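PDB 6DGM: phosphoglycerol transferase GacH from Streptococcus pyogenes MGAS5005, which probably transfers glycerol phosphate onto the rhamnose polysaccharide of the streptococcal cell wall, using this manganese-binding domain of a longer membrane protein. Local coordinates for residues 101-106 and 308-313; 363-366 and 371-374. All blocks are in the same frame, centred on the assembly; numbering follows the deposited sequence.

Contact 1. Residues 101-106 and 308-313; sequences PFYNFS and LINSSD
Pro101 touches Ser312 with one ring carbon: its CB stands 3.6 Å from Ser312 OG, while Ser312 CB approaches the proline backbone. These are van der Waals touches, and no hydrogen bond crosses directly between the segments. The carbonyl of Pro101 accepts the N-H of Asn104, closing a short 3-10 turn over 102-104, and the same turn carries Tyr103 round so that its ring lies over the proline. Pro101 CB sits 3.4 Å above the ring plane of Tyr103, over its centre, a proline-aromatic packing within one segment. A chi1 of 60° tucks Tyr103 CG in over its own backbone, which swings CE2 toward Asn310. There the CE2 side of the ring meets the terminal amide obliquely, Asn310 CG lying 4.1 Å from Tyr103 CE2, and the ring and amide planes are 45° apart. The phenol end reaches further by way of a water, which lies in the ring plane 2.5 Å from Tyr103 OH and makes a weak bond to Asp313 OD1. Asp313 in turn folds back on its own segment: its OD2 accepts Asn310 N at 2.9 Å on the anti side, 30° out of the carboxylate plane, and also bonds Ser341 OG. This bond and the backbone bond from Asp313 N to Asn310 O brace the turn at 310-313. The whole arrangement joins the loop after helix 89-98 to edge strand 308-310 of the central sheet and the residues beyond it, with Gln95 of that helix beside Asn310 and Leu358 of helix 349-365 packed on Pro101.

Contact 2. Residues 363-366 and 371-374; sequences YDVT and YLLK
Asp364, in the last turns of helix 349-365, faces the start of a 3-10 turn at 371-374, and its CA lies 6.5 Å from the CA of Tyr371, with only four residues between the segments. Its carboxylate spans two successive backbone N-H groups. OD1 accepts Tyr371 N at 2.8 Å through its syn lone pair, though the bond is bent, with an N-H...O angle of 145°. OD2 accepts Leu372 N at 2.9 Å, straighter at 161°, with the donor also on the syn side but well out of the carboxylate plane. What brings the group across is the first torsion of Asp364, chi1 -171°, which extends CG away from the helix backbone N. OD1 has a further partner in Tyr9 OH, so two donors grip this oxygen and fix the rotation of the carboxylate. The two N-H groups at the beginning of a helical turn would probably stabilise the negative charge.

Carbon atoms close in around the acid. Tyr371 CB lies 3.4 Å from Asp364 OD1, and the ring and carboxylate planes are nearly parallel. On the OD2 side, Leu372 CB is likewise 3.4 Å from Asp364 OD2, while Leu372 CD1 meets Val365 CG1 at 3.8 Å, adding an apolar touch beside the polar pair. Ile14 of helix 11-29 touches Asp364, Tyr371 and Leu372, and the ring of Tyr9 meets that of Tyr371. The motif is a carboxylate chelating two successive backbone N-H groups at the start of a 3-10 turn; it folds the C-terminal tail back onto helix 349-365, well away from the metal and glycerol phosphate sites.

Overall arrangement
The two contacts follow one another along the chain: contact 1 closes at residue 313 before contact 2 opens at 363, and their centres are 19 Å apart. Helix 349-365 connects them. Leu358 and Gln362 on that helix meet the 101-106 loop, and its last residues form one half of contact 2. The contacts also touch directly, Phe105 CE1 packing 3.9 Å from Thr366 CG2. Contact 1 lies in the interior of the sulfatase-like domain, at the edge of its mixed sheet, and the side chain of Asn310 is about 11 Å from that of manganese-binding His271; contact 2 lies further out. Together they illustrate how a C-terminal helix can tie a peripheral tail to the catalytic fold.

Contact 1. Residues 101-106 and 308-313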
ATOM      1  N   PRO A 101       8.739  -0.860   7.958  1.00 16.55           N
ATOM      2  CA  PRO A 101       8.161   0.477   8.169  1.00 16.38           C
ATOM      3  C   PRO A 101       9.175   1.605   8.073  1.00 15.15           C
ATOM      4  O   PRO A 101      10.280   1.557   8.630  1.00 15.17           O
ATOM      5  CB  PRO A 101       7.548   0.404   9.572  1.00 20.20           C
ATOM      6  CG  PRO A 101       8.292  -0.713  10.248  1.00 22.52           C
ATOM      7  CD  PRO A 101       8.679  -1.687   9.180  1.00 20.01           C
ATOM      8  N   PHE A 102       8.744   2.671   7.402  1.00 14.88           N
ATOM      9  CA  PHE A 102       9.532   3.898   7.317  1.00 15.36           C
ATOM     10  C   PHE A 102       9.843   4.448   8.697  1.00 16.09           C
ATOM     11  O   PHE A 102      10.923   5.003   8.916  1.00 16.84           O
ATOM     12  CB  PHE A 102       8.716   4.910   6.504  1.00 15.92           C
ATOM     13  CG  PHE A 102       9.505   6.059   5.932  1.00 17.86           C
ATOM     14  CD1 PHE A 102      10.877   6.157   6.063  1.00 19.69           C
ATOM     15  CD2 PHE A 102       8.841   7.034   5.212  1.00 19.26           C
ATOM     16  CE1 PHE A 102      11.569   7.217   5.497  1.00 22.01           C
ATOM     17  CE2 PHE A 102       9.527   8.093   4.650  1.00 21.96           C
ATOM     18  CZ  PHE A 102      10.886   8.184   4.790  1.00 22.72           C
ATOM     19  N   TYR A 103       8.921   4.293   9.646  1.00 17.14           N
ATOM     20  CA  TYR A 103       9.113   4.878  10.963  1.00 19.42           C
ATOM     21  C   TYR A 103      10.282   4.268  11.726  1.00 19.32           C
ATOM     22  O   TYR A 103      10.691   4.855  12.735  1.00 19.98           O
ATOM     23  CB  TYR A 103       7.824   4.827  11.796  1.00 22.20           C
ATOM     24  CG  TYR A 103       7.237   3.477  12.086  1.00 22.81           C
ATOM     25  CD1 TYR A 103       7.896   2.567  12.916  1.00 26.20           C
ATOM     26  CD2 TYR A 103       5.989   3.114  11.585  1.00 22.03           C
ATOM     27  CE1 TYR A 103       7.362   1.334  13.187  1.00 29.45           C
ATOM     28  CE2 TYR A 103       5.444   1.891  11.862  1.00 25.55           C
ATOM     29  CZ  TYR A 103       6.135   0.992  12.670  1.00 30.37           C
ATOM     30  OH  TYR A 103       5.608  -0.249  12.952  1.00 34.95           O
ATOM     31  N   ASN A 104      10.823   3.136  11.273  1.00 17.05           N
ATOM     32  CA  ASN A 104      11.998   2.544  11.901  1.00 17.21           C
ATOM     33  C   ASN A 104      13.303   2.949  11.237  1.00 17.32           C
ATOM     34  O   ASN A 104      14.373   2.671  11.789  1.00 18.68           O
ATOM     35  CB  ASN A 104      11.901   1.023  11.937  1.00 17.49           C
ATOM     36  CG  ASN A 104      10.988   0.536  13.034  1.00 19.49           C
ATOM     37  OD1 ASN A 104      10.711   1.267  13.998  1.00 20.64           O
ATOM     38  ND2 ASN A 104      10.540  -0.720  12.918  1.00 20.01           N
ATOM     39  N   PHE A 105      13.245   3.629  10.098  1.00 16.08           N
ATOM     40  CA  PHE A 105      14.461   4.134   9.489  1.00 15.78           C
ATOM     41  C   PHE A 105      14.796   5.506  10.061  1.00 17.16           C
ATOM     42  O   PHE A 105      13.997   6.132  10.756  1.00 18.38           O
ATOM     43  CB  PHE A 105      14.297   4.220   7.971  1.00 15.62           C
ATOM     44  CG  PHE A 105      14.291   2.883   7.279  1.00 17.31           C
ATOM     45  CD1 PHE A 105      15.432   2.085   7.253  1.00 19.45           C
ATOM     46  CD2 PHE A 105      13.150   2.418   6.672  1.00 16.59           C
ATOM     47  CE1 PHE A 105      15.418   0.862   6.611  1.00 21.12           C
ATOM     48  CE2 PHE A 105      13.135   1.199   6.026  1.00 17.88           C
ATOM     49  CZ  PHE A 105      14.252   0.420   5.992  1.00 20.03           C
ATOM     50  N   SER A 106      16.006   5.963   9.767  1.00 18.00           N
ATOM     51  CA  SER A 106      16.457   7.259  10.250  1.00 20.44           C
ATOM     52  C   SER A 106      15.613   8.378   9.655  1.00 18.37           C
ATOM     53  O   SER A 106      15.149   8.299   8.518  1.00 16.66           O
ATOM     54  CB  SER A 106      17.918   7.464   9.852  1.00 25.07           C
ATOM     55  OG  SER A 106      18.263   8.826   9.999  1.00 28.72           O
ATOM     56  N   LEU A 308      -7.147   0.758  11.889  1.00 21.48           N
ATOM     57  CA  LEU A 308      -6.063   1.705  11.649  1.00 20.52           C
ATOM     58  C   LEU A 308      -4.780   0.893  11.567  1.00 19.91           C
ATOM     59  O   LEU A 308      -4.353   0.288  12.562  1.00 20.36           O
ATOM     60  CB  LEU A 308      -5.989   2.723  12.783  1.00 22.76           C
ATOM     61  CG  LEU A 308      -4.775   3.649  12.813  1.00 27.72           C
ATOM     62  CD1 LEU A 308      -4.627   4.378  11.515  1.00 28.86           C
ATOM     63  CD2 LEU A 308      -4.897   4.620  13.975  1.00 31.57           C
ATOM     64  N   ILE A 309      -4.158   0.888  10.390  1.00 18.90           N
ATOM     65  CA  ILE A 309      -2.913   0.167  10.174  1.00 19.35           C
ATOM     66  C   ILE A 309      -1.976   1.057   9.368  1.00 17.84           C
ATOM     67  O   ILE A 309      -2.338   2.150   8.934  1.00 17.65           O
ATOM     68  CB  ILE A 309      -3.125  -1.190   9.485  1.00 20.45           C
ATOM     69  CG1 ILE A 309      -3.678  -1.016   8.072  1.00 21.17           C
ATOM     70  CG2 ILE A 309      -4.061  -2.078  10.343  1.00 22.14           C
ATOM     71  CD1 ILE A 309      -3.952  -2.355   7.383  1.00 22.52           C
ATOM     72  N   ASN A 310      -0.752   0.580   9.198  1.00 16.78           N
ATOM     73  CA  ASN A 310       0.272   1.274   8.433  1.00 16.54           C
ATOM     74  C   ASN A 310       0.401   0.629   7.064  1.00 16.04           C
ATOM     75  O   ASN A 310       0.011  -0.520   6.861  1.00 16.90           O
ATOM     76  CB  ASN A 310       1.605   1.110   9.164  1.00 18.87           C
ATOM     77  CG  ASN A 310       2.540   2.270   8.939  1.00 20.96           C
ATOM     78  OD1 ASN A 310       2.134   3.436   8.994  1.00 22.64           O
ATOM     79  ND2 ASN A 310       3.811   1.959   8.685  1.00 20.89           N
ATOM     80  N   SER A 311       0.990   1.374   6.121  1.00 15.90           N
ATOM     81  CA  SER A 311       1.213   0.818   4.786  1.00 16.26           C
ATOM     82  C   SER A 311       2.064  -0.452   4.840  1.00 16.19           C
ATOM     83  O   SER A 311       1.875  -1.371   4.033  1.00 16.12           O
ATOM     84  CB  SER A 311       1.875   1.855   3.873  1.00 16.73           C
ATOM     85  OG  SER A 311       3.152   2.299   4.340  1.00 17.28           O
ATOM     86  N   SER A 312       3.005  -0.517   5.783  1.00 15.68           N
ATOM     87  CA  SER A 312       3.885  -1.666   5.914  1.00 16.44           C
ATOM     88  C   SER A 312       3.157  -2.917   6.385  1.00 17.04           C
ATOM     89  O   SER A 312       3.717  -4.010   6.283  1.00 18.88           O
ATOM     90  CB  SER A 312       5.020  -1.326   6.887  1.00 17.42           C
ATOM     91  OG  SER A 312       4.485  -0.889   8.119  1.00 18.58           O
ATOM     92  N   ASP A 313       1.934  -2.780   6.899  1.00 16.56           N
ATOM     93  CA  ASP A 313       1.159  -3.889   7.421  1.00 16.90           C
ATOM     94  C   ASP A 313       0.337  -4.612   6.360  1.00 16.78           C
ATOM     95  O   ASP A 313      -0.282  -5.626   6.675  1.00 17.37           O
ATOM     96  CB  ASP A 313       0.160  -3.383   8.477  1.00 18.15           C
ATOM     97  CG  ASP A 313       0.811  -2.907   9.758  1.00 18.89           C
ATOM     98  OD1 ASP A 313       1.809  -3.520  10.205  1.00 19.44           O
ATOM     99  OD2 ASP A 313       0.303  -1.904  10.317  1.00 19.16           O
TER
HETATM  100  O   HOH W   1       3.632  -0.845  11.520  1.00 25.59           O

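Contact 2. Residues 363-366 and 371-374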
ATOM      1  N   TYR A 363      17.149  -3.991  10.315  1.00 18.00           N
ATOM      2  CA  TYR A 363      18.547  -3.597  10.222  1.00 18.54           C
ATOM      3  C   TYR A 363      19.352  -4.665   9.497  1.00 19.33           C
ATOM      4  O   TYR A 363      20.137  -4.355   8.588  1.00 19.52           O
ATOM      5  CB  TYR A 363      19.094  -3.340  11.628  1.00 18.27           C
ATOM      6  CG  TYR A 363      20.499  -2.808  11.645  1.00 19.59           C
ATOM      7  CD1 TYR A 363      20.753  -1.459  11.469  1.00 20.13           C
ATOM      8  CD2 TYR A 363      21.583  -3.659  11.829  1.00 20.49           C
ATOM      9  CE1 TYR A 363      22.034  -0.971  11.481  1.00 21.38           C
ATOM     10  CE2 TYR A 363      22.863  -3.179  11.835  1.00 21.85           C
ATOM     11  CZ  TYR A 363      23.089  -1.847  11.663  1.00 22.56           C
ATOM     12  OH  TYR A 363      24.382  -1.387  11.672  1.00 24.65           O
ATOM     13  N   ASP A 364      19.124  -5.935   9.841  1.00 19.50           N
ATOM     14  CA  ASP A 364      19.944  -6.998   9.281  1.00 20.40           C
ATOM     15  C   ASP A 364      19.883  -7.011   7.760  1.00 19.93           C
ATOM     16  O   ASP A 364      20.898  -7.260   7.095  1.00 20.13           O
ATOM     17  CB  ASP A 364      19.502  -8.356   9.813  1.00 21.83           C
ATOM     18  CG  ASP A 364      20.465  -9.449   9.435  1.00 23.11           C
ATOM     19  OD1 ASP A 364      21.594  -9.403   9.976  1.00 22.71           O
ATOM     20  OD2 ASP A 364      20.115 -10.324   8.596  1.00 23.43           O
ATOM     21  N   VAL A 365      18.693  -6.779   7.192  1.00 19.68           N
ATOM     22  CA  VAL A 365      18.501  -6.892   5.755  1.00 19.10           C
ATOM     23  C   VAL A 365      18.769  -5.591   5.001  1.00 20.14           C
ATOM     24  O   VAL A 365      18.743  -5.600   3.761  1.00 20.81           O
ATOM     25  CB  VAL A 365      17.074  -7.380   5.415  1.00 18.64           C
ATOM     26  CG1 VAL A 365      16.747  -8.681   6.147  1.00 20.19           C
ATOM     27  CG2 VAL A 365      16.023  -6.315   5.721  1.00 17.85           C
ATOM     28  N   THR A 366      19.040  -4.488   5.695  1.00 20.34           N
ATOM     29  CA  THR A 366      19.309  -3.232   4.999  1.00 20.25           C
ATOM     30  C   THR A 366      20.792  -2.902   5.090  1.00 22.33           C
ATOM     31  O   THR A 366      21.561  -3.212   4.172  1.00 25.29           O
ATOM     32  CB  THR A 366      18.411  -2.096   5.502  1.00 19.05           C
ATOM     33  OG1 THR A 366      18.497  -1.973   6.921  1.00 18.82           O
ATOM     34  CG2 THR A 366      16.953  -2.343   5.114  1.00 17.48           C
ATOM     35  N   TYR A 371      22.996 -11.526   8.858  1.00 23.99           N
ATOM     36  CA  TYR A 371      23.005 -12.739   9.660  1.00 24.73           C
ATOM     37  C   TYR A 371      21.887 -13.690   9.256  1.00 25.73           C
ATOM     38  O   TYR A 371      22.005 -14.903   9.458  1.00 27.55           O
ATOM     39  CB  TYR A 371      22.869 -12.384  11.142  1.00 24.47           C
ATOM     40  CG  TYR A 371      24.064 -11.685  11.731  1.00 26.37           C
ATOM     41  CD1 TYR A 371      25.352 -12.154  11.500  1.00 31.14           C
ATOM     42  CD2 TYR A 371      23.911 -10.562  12.541  1.00 24.78           C
ATOM     43  CE1 TYR A 371      26.458 -11.522  12.050  1.00 33.48           C
ATOM     44  CE2 TYR A 371      25.013  -9.927  13.097  1.00 27.34           C
ATOM     45  CZ  TYR A 371      26.285 -10.412  12.843  1.00 31.42           C
ATOM     46  OH  TYR A 371      27.400  -9.802  13.378  1.00 32.95           O
ATOM     47  N   LEU A 372      20.790 -13.162   8.702  1.00 23.40           N
ATOM     48  CA  LEU A 372      19.679 -14.023   8.334  1.00 24.89           C
ATOM     49  C   LEU A 372      20.025 -14.982   7.200  1.00 27.91           C
ATOM     50  O   LEU A 372      19.257 -15.921   6.963  1.00 30.47           O
ATOM     51  CB  LEU A 372      18.474 -13.184   7.938  1.00 23.31           C
ATOM     52  CG  LEU A 372      17.701 -12.618   9.118  1.00 23.93           C
ATOM     53  CD1 LEU A 372      16.724 -11.557   8.647  1.00 23.65           C
ATOM     54  CD2 LEU A 372      16.951 -13.701   9.846  1.00 24.34           C
ATOM     55  N   LEU A 373      21.151 -14.778   6.508  1.00 29.74           N
ATOM     56  CA  LEU A 373      21.534 -15.696   5.437  1.00 33.27           C
ATOM     57  C   LEU A 373      21.787 -17.101   5.962  1.00 35.89           C
ATOM     58  O   LEU A 373      21.740 -18.066   5.192  1.00 39.21           O
ATOM     59  CB  LEU A 373      22.768 -15.170   4.701  1.00 36.77           C
ATOM     60  CG  LEU A 373      22.570 -13.835   3.974  1.00 43.24           C
ATOM     61  CD1 LEU A 373      23.903 -13.324   3.455  1.00 48.20           C
ATOM     62  CD2 LEU A 373      21.569 -13.952   2.832  1.00 47.26           C
ATOM     63  N   LYS A 374      22.056 -17.239   7.252  1.00 34.60           N
ATOM     64  CA  LYS A 374      22.257 -18.538   7.865  1.00 35.86           C
ATOM     65  C   LYS A 374      20.952 -19.176   8.318  1.00 36.73           C
ATOM     66  O   LYS A 374      20.952 -20.345   8.707  1.00 43.05           O
ATOM     67  CB  LYS A 374      23.226 -18.394   9.039  1.00 40.42           C
ATOM     68  CG  LYS A 374      23.722 -19.713   9.584  1.00 49.66           C
ATOM     69  CD  LYS A 374      24.938 -19.520  10.475  1.00 56.78           C
ATOM     70  CE  LYS A 374      25.383 -20.850  11.083  1.00 62.35           C
ATOM     71  NZ  LYS A 374      26.590 -20.686  11.937  1.00 65.93           N
TER